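Local atomic coordinates of membrane-bound lytic murein transglycosylase A (Burkholderia pseudomallei, PDB entry 6QK4), a protein that probably cleaves the glycosidic bond between N-acetylmuramic acid and N-acetylglucosamine in peptidoglycan, forming a 1,6-anhydro bond in the N-acetylmuramic acid residue, and controls cell morphology and virulence. Residues Pro89-Phe92 against Thr98-Gly101; Ala142-Met145 against Ala149-Gly152; Tyr320-Gly325 against Asp330-Met335. All coordinates share one frame; numbering follows the deposited sequence.

In the fold
The three contacts follow one another along the chain without interleaving, and each joins two nearby segments separated by only three to five residues. Contacts 1 and 3 reach the same sheet: strand 101-114 begins at the end of contact 1 and runs parallel to strand 317-324, which carries contact 3. Their centres lie 23 Å apart, and their nearest atoms about 9 Å. Contact 2 belongs to the MltA-specific insert, on the opposite side of the chain's centre from contact 1, 50 Å from it and 31 Å from contact 3 between centres. The series thus samples both the barrel region and the insert of this two-part enzyme.

Contact 1 (Pro89-Phe92 against Thr98-Gly101)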
loop_
_atom_site.group_PDB
_atom_site.type_symbol
_atom_site.label_atom_id
_atom_site.label_comp_id
_atom_site.label_asym_id
_atom_site.label_seq_id
_atom_site.Cartn_x
_atom_site.Cartn_y
_atom_site.Cartn_z
ATOM N N PRO A 89 -20.746 -15.107 -4.553
ATOM C CA PRO A 89 -19.549 -15.228 -3.713
ATOM C C PRO A 89 -19.170 -16.676 -3.408
ATOM O O PRO A 89 -20.021 -17.530 -3.164
ATOM C CB PRO A 89 -19.974 -14.472 -2.439
ATOM C CG PRO A 89 -21.522 -14.821 -2.303
ATOM C CD PRO A 89 -21.994 -15.008 -3.764
ATOM N N PHE A 90 -17.856 -16.957 -3.393
ATOM C CA PHE A 90 -17.338 -18.294 -3.120
ATOM C C PHE A 90 -16.394 -18.213 -1.939
ATOM O O PHE A 90 -15.342 -17.568 -2.029
ATOM C CB PHE A 90 -16.568 -18.909 -4.290
ATOM C CG PHE A 90 -17.456 -19.314 -5.456
ATOM C CD1 PHE A 90 -18.031 -18.329 -6.235
ATOM C CD2 PHE A 90 -17.674 -20.674 -5.802
ATOM C CE1 PHE A 90 -18.859 -18.641 -7.305
ATOM C CE2 PHE A 90 -18.484 -20.981 -6.915
ATOM C CZ PHE A 90 -19.082 -19.958 -7.635
ATOM N N GLN A 91 -16.743 -18.887 -0.858
ATOM C CA GLN A 91 -15.798 -18.975 0.274
ATOM C C GLN A 91 -14.475 -19.600 -0.189
ATOM O O GLN A 91 -14.476 -20.618 -0.881
ATOM C CB GLN A 91 -16.474 -19.797 1.407
ATOM C CG GLN A 91 -15.490 -20.264 2.483
ATOM C CD GLN A 91 -16.085 -21.369 3.300
ATOM O OE1 GLN A 91 -16.792 -21.104 4.271
ATOM N NE2 GLN A 91 -15.811 -22.601 2.918
ATOM N N PHE A 92 -13.332 -18.941 0.123
ATOM C CA PHE A 92 -12.029 -19.300 -0.444
ATOM C C PHE A 92 -11.140 -19.903 0.630
ATOM O O PHE A 92 -10.918 -19.277 1.684
ATOM C CB PHE A 92 -11.382 -18.040 -0.992
ATOM C CG PHE A 92 -10.083 -18.270 -1.722
ATOM C CD1 PHE A 92 -9.981 -19.265 -2.679
ATOM C CD2 PHE A 92 -8.989 -17.455 -1.464
ATOM C CE1 PHE A 92 -8.766 -19.443 -3.404
ATOM C CE2 PHE A 92 -7.772 -17.664 -2.154
ATOM C CZ PHE A 92 -7.669 -18.642 -3.125
ATOM N N THR A 98 -7.638 -24.767 5.342
ATOM C CA THR A 98 -7.897 -23.742 6.377
ATOM C C THR A 98 -8.472 -22.494 5.720
ATOM O O THR A 98 -8.121 -22.152 4.592
ATOM C CB THR A 98 -6.643 -23.372 7.175
ATOM O OG1 THR A 98 -5.585 -22.848 6.337
ATOM C CG2 THR A 98 -6.120 -24.540 7.988
ATOM N N LEU A 99 -9.350 -21.790 6.445
ATOM C CA LEU A 99 -9.920 -20.555 5.899
ATOM C C LEU A 99 -9.185 -19.311 6.366
ATOM O O LEU A 99 -9.221 -18.317 5.647
ATOM C CB LEU A 99 -11.409 -20.406 6.281
ATOM C CG LEU A 99 -12.326 -21.546 5.718
ATOM C CD1 LEU A 99 -13.731 -21.376 6.267
ATOM C CD2 LEU A 99 -12.384 -21.391 4.195
ATOM N N ASP A 100 -8.412 -19.388 7.464
ATOM C CA ASP A 100 -7.650 -18.225 7.938
ATOM C C ASP A 100 -6.466 -17.915 7.028
ATOM O O ASP A 100 -5.715 -18.831 6.609
ATOM C CB ASP A 100 -7.052 -18.481 9.351
ATOM C CG ASP A 100 -8.085 -18.459 10.455
ATOM O OD1 ASP A 100 -9.128 -17.823 10.329
ATOM O OD2 ASP A 100 -7.766 -19.055 11.504
ATOM N N GLY A 101 -6.257 -16.604 6.767
ATOM C CA GLY A 101 -5.035 -16.180 6.086
ATOM C C GLY A 101 -4.599 -14.790 6.495
ATOM O O GLY A 101 -5.270 -14.124 7.271
HETATM O O HOH W 1 -11.064 -17.509 3.739
#
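Leu99 reaches back from the loop to lay its two methyl groups against Gln91 and the final carbonyl of strand 87-92, a small example of how a loop side chain can pack against the end of the strand the chain has just left. The tight part centres on the methyls of Leu99. Leu99 CD2 lies 3.6 Å from Phe92 O and 3.7 Å from Gln91 CG, so one methyl touches both backbone and aliphatic chain. The other branch meets the amide end, with Leu99 CD1 at 3.7 Å from Gln91 OE1, a van der Waals approach of a methyl to a carbonyl oxygen. The two side chains cross at about a right angle. Gln91 can offer its length from CG to its amide because CG stands anti to the backbone N (chi1 165°) and the chain stays extended beyond it.

A few ångströms away the packing gives way to water. No direct hydrogen bond joins the segments, whose nearest CA atoms, those of Phe92 and Leu99, remain 6.8 Å apart. A water occupies part of that separation, 2.7 Å from Phe92 O and 2.8 Å from Leu99 O; it donates toward these carbonyls, but more acceptors surround it than its two protons can serve at once. Gln91 is partly exposed, whereas Leu99 is buried and Phe92 turns its side chain away, into contact with Leu25, Met341 and Leu343.

Around this loop, Asp100 OD1 forms a salt bridge with Arg340, a residue Leu99 also touches. Strand 336-346, which includes Arg340, pairs antiparallel with both strand 87-92 and strand 101-114. The arrangement is therefore a connection between two strands that share a common antiparallel neighbour, with a side chain of the linking loop packed against the end of the first.

Contact 2 (Ala142-Met145 against Ala149-Gly152)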
loop_
_atom_site.group_PDB
_atom_site.type_symbol
_atom_site.label_atom_id
_atom_site.label_comp_id
_atom_site.label_asym_id
_atom_site.label_seq_id
_atom_site.Cartn_x
_atom_site.Cartn_y
_atom_site.Cartn_z
ATOM N N ALA A 142 26.254 8.252 6.795
ATOM C CA ALA A 142 26.796 9.438 7.424
ATOM C C ALA A 142 28.041 9.910 6.697
ATOM O O ALA A 142 28.267 11.118 6.594
ATOM C CB ALA A 142 27.094 9.151 8.890
ATOM N N GLN A 143 28.822 8.974 6.150
ATOM C CA GLN A 143 30.055 9.345 5.461
ATOM C C GLN A 143 29.783 9.628 3.997
ATOM O O GLN A 143 30.405 10.517 3.420
ATOM C CB GLN A 143 31.101 8.243 5.599
ATOM C CG GLN A 143 31.837 8.279 6.975
ATOM C CD GLN A 143 30.913 8.098 8.174
ATOM O OE1 GLN A 143 30.877 8.947 9.087
ATOM N NE2 GLN A 143 30.192 6.971 8.210
ATOM N N LEU A 144 28.843 8.883 3.401
ATOM C CA LEU A 144 28.399 9.188 2.053
ATOM C C LEU A 144 27.946 10.644 1.944
ATOM O O LEU A 144 28.348 11.368 1.017
ATOM C CB LEU A 144 27.263 8.226 1.681
ATOM C CG LEU A 144 26.798 8.169 0.256
ATOM C CD1 LEU A 144 27.937 7.790 -0.632
ATOM C CD2 LEU A 144 25.709 7.100 0.237
ATOM N N MET A 145 27.113 11.093 2.897
ATOM C CA MET A 145 26.628 12.465 2.880
ATOM C C MET A 145 27.735 13.480 3.124
ATOM O O MET A 145 27.568 14.638 2.739
ATOM C CB MET A 145 25.512 12.677 3.912
ATOM C CG MET A 145 24.190 11.877 3.640
ATOM S SD MET A 145 23.291 12.694 2.326
ATOM C CE MET A 145 23.253 14.390 2.913
ATOM N N ALA A 149 30.651 13.072 -2.502
ATOM C CA ALA A 149 30.291 12.212 -3.614
ATOM C C ALA A 149 28.845 12.398 -4.069
ATOM O O ALA A 149 28.538 12.098 -5.231
ATOM C CB ALA A 149 30.548 10.760 -3.216
ATOM N N LEU A 150 27.947 12.893 -3.211
ATOM C CA LEU A 150 26.554 13.052 -3.662
ATOM C C LEU A 150 26.258 14.408 -4.296
ATOM O O LEU A 150 25.272 14.528 -5.043
ATOM C CB LEU A 150 25.591 12.822 -2.497
ATOM C CG LEU A 150 25.678 11.438 -1.842
ATOM C CD1 LEU A 150 24.613 11.291 -0.749
ATOM C CD2 LEU A 150 25.640 10.261 -2.828
ATOM N N SER A 151 27.100 15.413 -4.056
ATOM C CA SER A 151 26.855 16.757 -4.570
ATOM C C SER A 151 26.684 16.751 -6.083
ATOM O O SER A 151 27.421 16.070 -6.801
ATOM C CB SER A 151 28.018 17.675 -4.198
ATOM O OG SER A 151 28.230 17.648 -2.804
ATOM N N GLY A 152 25.695 17.512 -6.570
ATOM C CA GLY A 152 25.367 17.542 -7.975
ATOM C C GLY A 152 24.578 16.355 -8.477
ATOM O O GLY A 152 24.219 16.335 -9.654
HETATM O O HOH W 2 28.169 13.832 -0.467
#
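Leu144 and Met145, near the end of helix 141-147, come beside Ala149 and Leu150 as the chain turns back, the CA atoms of Leu144 and Ala149 standing 6.7 Å apart and those of Met145 and Leu150 slightly closer. No direct hydrogen bond spans the turn; a water does the work, donating to Leu144 O at 2.9 Å and accepting from Leu150 N at the same separation. Helix-end carbonyl and loop amide are thus linked through one molecule.

Leu150 is the side chain on which the rest converges. Both its methyls touch the branch point of Leu144, Leu150 CD2 and CD1 each 3.9 Å from Leu144 CG. The same CD1 methyl of Leu150 also meets Met145 SD at 3.6 Å. Although Met145 leaves the backbone pointing away from the loop, bends at both chi2 (-76°) and chi3 (-51°) fold its chain so that the sulfur comes back to the leucine. Each of the two helix side chains crosses Leu150 at about a right angle.

Ser147 OG lies within the turn, hydrogen-bonded to Leu144 O and Ala149 N. Around the three apolar side chains, within the MltA-specific insert, Phe239 touches all of them, Tyr126 of strand 123-126 meets Met145 and Leu150, and Phe241 of strand 240-244 packs on both leucines, seating the helix end and its turn against these strands.

Contact 3 (Tyr320-Gly325 against Asp330-Met335); sequences YFWGLG and DQAGRM
Trp322 stands between Gln331 and Tyr320, its indole filling the angle between strand 317-324 and helix 326-334: a strand-turn-helix unit of the 3D domain, whose family belongs to the double-psi beta-barrel clan. Gln331 CB sits over one indole face in a CH-pi contact, 3.8 Å from the centroid of the five-membered ring and 17° off its normal. A bend at chi2 then carries the glutamine along the ring system, bringing NE2 to 3.8 Å from Trp322 CH2. The amide is not stacked, for its plane stands 80° from that of the indole. Ala332 adds contact at the pyrrole end, its CA lying 3.6 Å from Trp322 CD1. Met335 reaches toward the strand, and its extended chain delivers SD to the indole edge in a Met-aromatic contact; there NE1 of the buried Trp322 makes a weak hydrogen bond to Met335 SD, 3.4 Å long with an N-H...S angle of 151°.

On the opposite face, Tyr320, two residues earlier on the strand, sets an edge against the indole, with Tyr320 CE2 3.6 Å above the ring plane. The tryptophan is thereby gripped on both faces. Tyr320 is itself fixed at its far end by a hydrogen bond from OH to Glu270 OE1, and its sides meet Leu288, Leu299, Arg301 and Val303 of neighbouring strands.

Farther out, Met335 also touches Val103 and Thr290. The helix is held to the start of helix 215-224 by Asp330, whose OD1 accepts from Met215 N and whose OD2 accepts from Gln216 N.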
loop_
_atom_site.group_PDB
_atom_site.type_symbol
_atom_site.label_atom_id
_atom_site.label_comp_id
_atom_site.label_asym_id
_atom_site.label_seq_id
_atom_site.Cartn_x
_atom_site.Cartn_y
_atom_site.Cartn_z
ATOM N N TYR A 320 -3.226 -5.126 1.620
ATOM C CA TYR A 320 -4.321 -4.149 1.524
ATOM C C TYR A 320 -3.757 -2.763 1.186
ATOM O O TYR A 320 -2.905 -2.249 1.933
ATOM C CB TYR A 320 -5.019 -4.137 2.890
ATOM C CG TYR A 320 -6.277 -3.349 3.040
ATOM C CD1 TYR A 320 -7.481 -3.847 2.550
ATOM C CD2 TYR A 320 -6.287 -2.152 3.669
ATOM C CE1 TYR A 320 -8.658 -3.121 2.709
ATOM C CE2 TYR A 320 -7.456 -1.430 3.891
ATOM C CZ TYR A 320 -8.639 -1.919 3.391
ATOM O OH TYR A 320 -9.791 -1.191 3.571
ATOM N N PHE A 321 -4.223 -2.157 0.088
ATOM C CA PHE A 321 -3.699 -0.843 -0.298
ATOM C C PHE A 321 -4.398 0.231 0.509
ATOM O O PHE A 321 -5.580 0.507 0.288
ATOM C CB PHE A 321 -3.860 -0.604 -1.803
ATOM C CG PHE A 321 -3.355 0.724 -2.239
ATOM C CD1 PHE A 321 -2.017 1.043 -2.095
ATOM C CD2 PHE A 321 -4.211 1.656 -2.797
ATOM C CE1 PHE A 321 -1.542 2.291 -2.517
ATOM C CE2 PHE A 321 -3.771 2.880 -3.223
ATOM C CZ PHE A 321 -2.399 3.200 -3.121
ATOM N N TRP A 322 -3.663 0.844 1.454
ATOM C CA TRP A 322 -4.230 1.888 2.307
ATOM C C TRP A 322 -4.333 3.247 1.638
ATOM O O TRP A 322 -5.143 4.064 2.098
ATOM C CB TRP A 322 -3.407 1.994 3.614
ATOM C CG TRP A 322 -3.793 0.984 4.596
ATOM C CD1 TRP A 322 -3.167 -0.214 4.842
ATOM C CD2 TRP A 322 -4.941 1.018 5.447
ATOM N NE1 TRP A 322 -3.816 -0.886 5.814
ATOM C CE2 TRP A 322 -4.920 -0.171 6.206
ATOM C CE3 TRP A 322 -5.978 1.934 5.646
ATOM C CZ2 TRP A 322 -5.889 -0.466 7.172
ATOM C CZ3 TRP A 322 -6.949 1.630 6.595
ATOM C CH2 TRP A 322 -6.882 0.447 7.357
ATOM N N GLY A 323 -3.630 3.507 0.508
ATOM C CA GLY A 323 -3.772 4.820 -0.066
ATOM C C GLY A 323 -2.439 5.573 -0.102
ATOM O O GLY A 323 -1.366 4.950 -0.033
ATOM N N LEU A 324 -2.509 6.899 -0.228
ATOM C CA LEU A 324 -1.350 7.772 -0.400
ATOM C C LEU A 324 -1.053 8.527 0.885
ATOM O O LEU A 324 -1.963 9.009 1.568
ATOM C CB LEU A 324 -1.553 8.836 -1.485
ATOM C CG LEU A 324 -1.936 8.411 -2.901
ATOM C CD1 LEU A 324 -1.888 9.623 -3.832
ATOM C CD2 LEU A 324 -1.008 7.385 -3.388
ATOM N N GLY A 325 0.232 8.687 1.191
ATOM C CA GLY A 325 0.629 9.575 2.266
ATOM C C GLY A 325 0.906 8.869 3.584
ATOM O O GLY A 325 0.778 7.648 3.722
ATOM N N ASP A 330 1.279 4.662 7.992
ATOM C CA ASP A 330 1.344 4.188 9.367
ATOM C C ASP A 330 0.360 3.045 9.556
ATOM O O ASP A 330 0.633 2.112 10.324
ATOM C CB ASP A 330 1.061 5.330 10.349
ATOM C CG ASP A 330 2.348 6.143 10.662
ATOM O OD1 ASP A 330 3.473 5.579 10.498
ATOM O OD2 ASP A 330 2.235 7.329 11.049
ATOM N N GLN A 331 -0.779 3.113 8.869
ATOM C CA GLN A 331 -1.712 1.984 8.939
ATOM C C GLN A 331 -1.090 0.788 8.269
ATOM O O GLN A 331 -1.093 -0.309 8.823
ATOM C CB GLN A 331 -3.055 2.291 8.279
ATOM C CG GLN A 331 -3.908 3.339 8.887
ATOM C CD GLN A 331 -4.346 2.994 10.292
ATOM O OE1 GLN A 331 -3.915 3.621 11.263
ATOM N NE2 GLN A 331 -5.196 1.997 10.415
ATOM N N ALA A 332 -0.497 1.000 7.082
ATOM C CA ALA A 332 0.122 -0.095 6.351
ATOM C C ALA A 332 1.223 -0.751 7.185
ATOM O O ALA A 332 1.347 -1.983 7.214
ATOM C CB ALA A 332 0.663 0.436 4.993
ATOM N N GLY A 333 2.042 0.064 7.868
ATOM C CA GLY A 333 3.174 -0.462 8.628
ATOM C C GLY A 333 2.793 -1.390 9.760
ATOM O O GLY A 333 3.550 -2.298 10.107
ATOM N N ARG A 334 1.630 -1.190 10.335
ATOM C CA ARG A 334 1.216 -1.980 11.470
ATOM C C ARG A 334 0.308 -3.133 11.064
ATOM O O ARG A 334 -0.130 -3.874 11.933
ATOM C CB ARG A 334 0.488 -1.092 12.476
ATOM C CG ARG A 334 1.307 0.112 12.977
ATOM C CD ARG A 334 2.606 -0.319 13.663
ATOM N NE ARG A 334 3.797 0.189 12.957
ATOM C CZ ARG A 334 4.961 -0.463 12.834
ATOM N NH1 ARG A 334 5.121 -1.673 13.365
ATOM N NH2 ARG A 334 5.975 0.093 12.164
ATOM N N MET A 335 -0.020 -3.289 9.777
ATOM C CA MET A 335 -1.075 -4.245 9.424
ATOM C C MET A 335 -0.474 -5.646 9.297
ATOM O O MET A 335 0.375 -5.908 8.427
ATOM C CB MET A 335 -1.819 -3.843 8.129
ATOM C CG MET A 335 -3.423 -4.340 8.195
ATOM S SD MET A 335 -3.905 -4.155 6.580
ATOM C CE MET A 335 -5.569 -4.859 7.014
#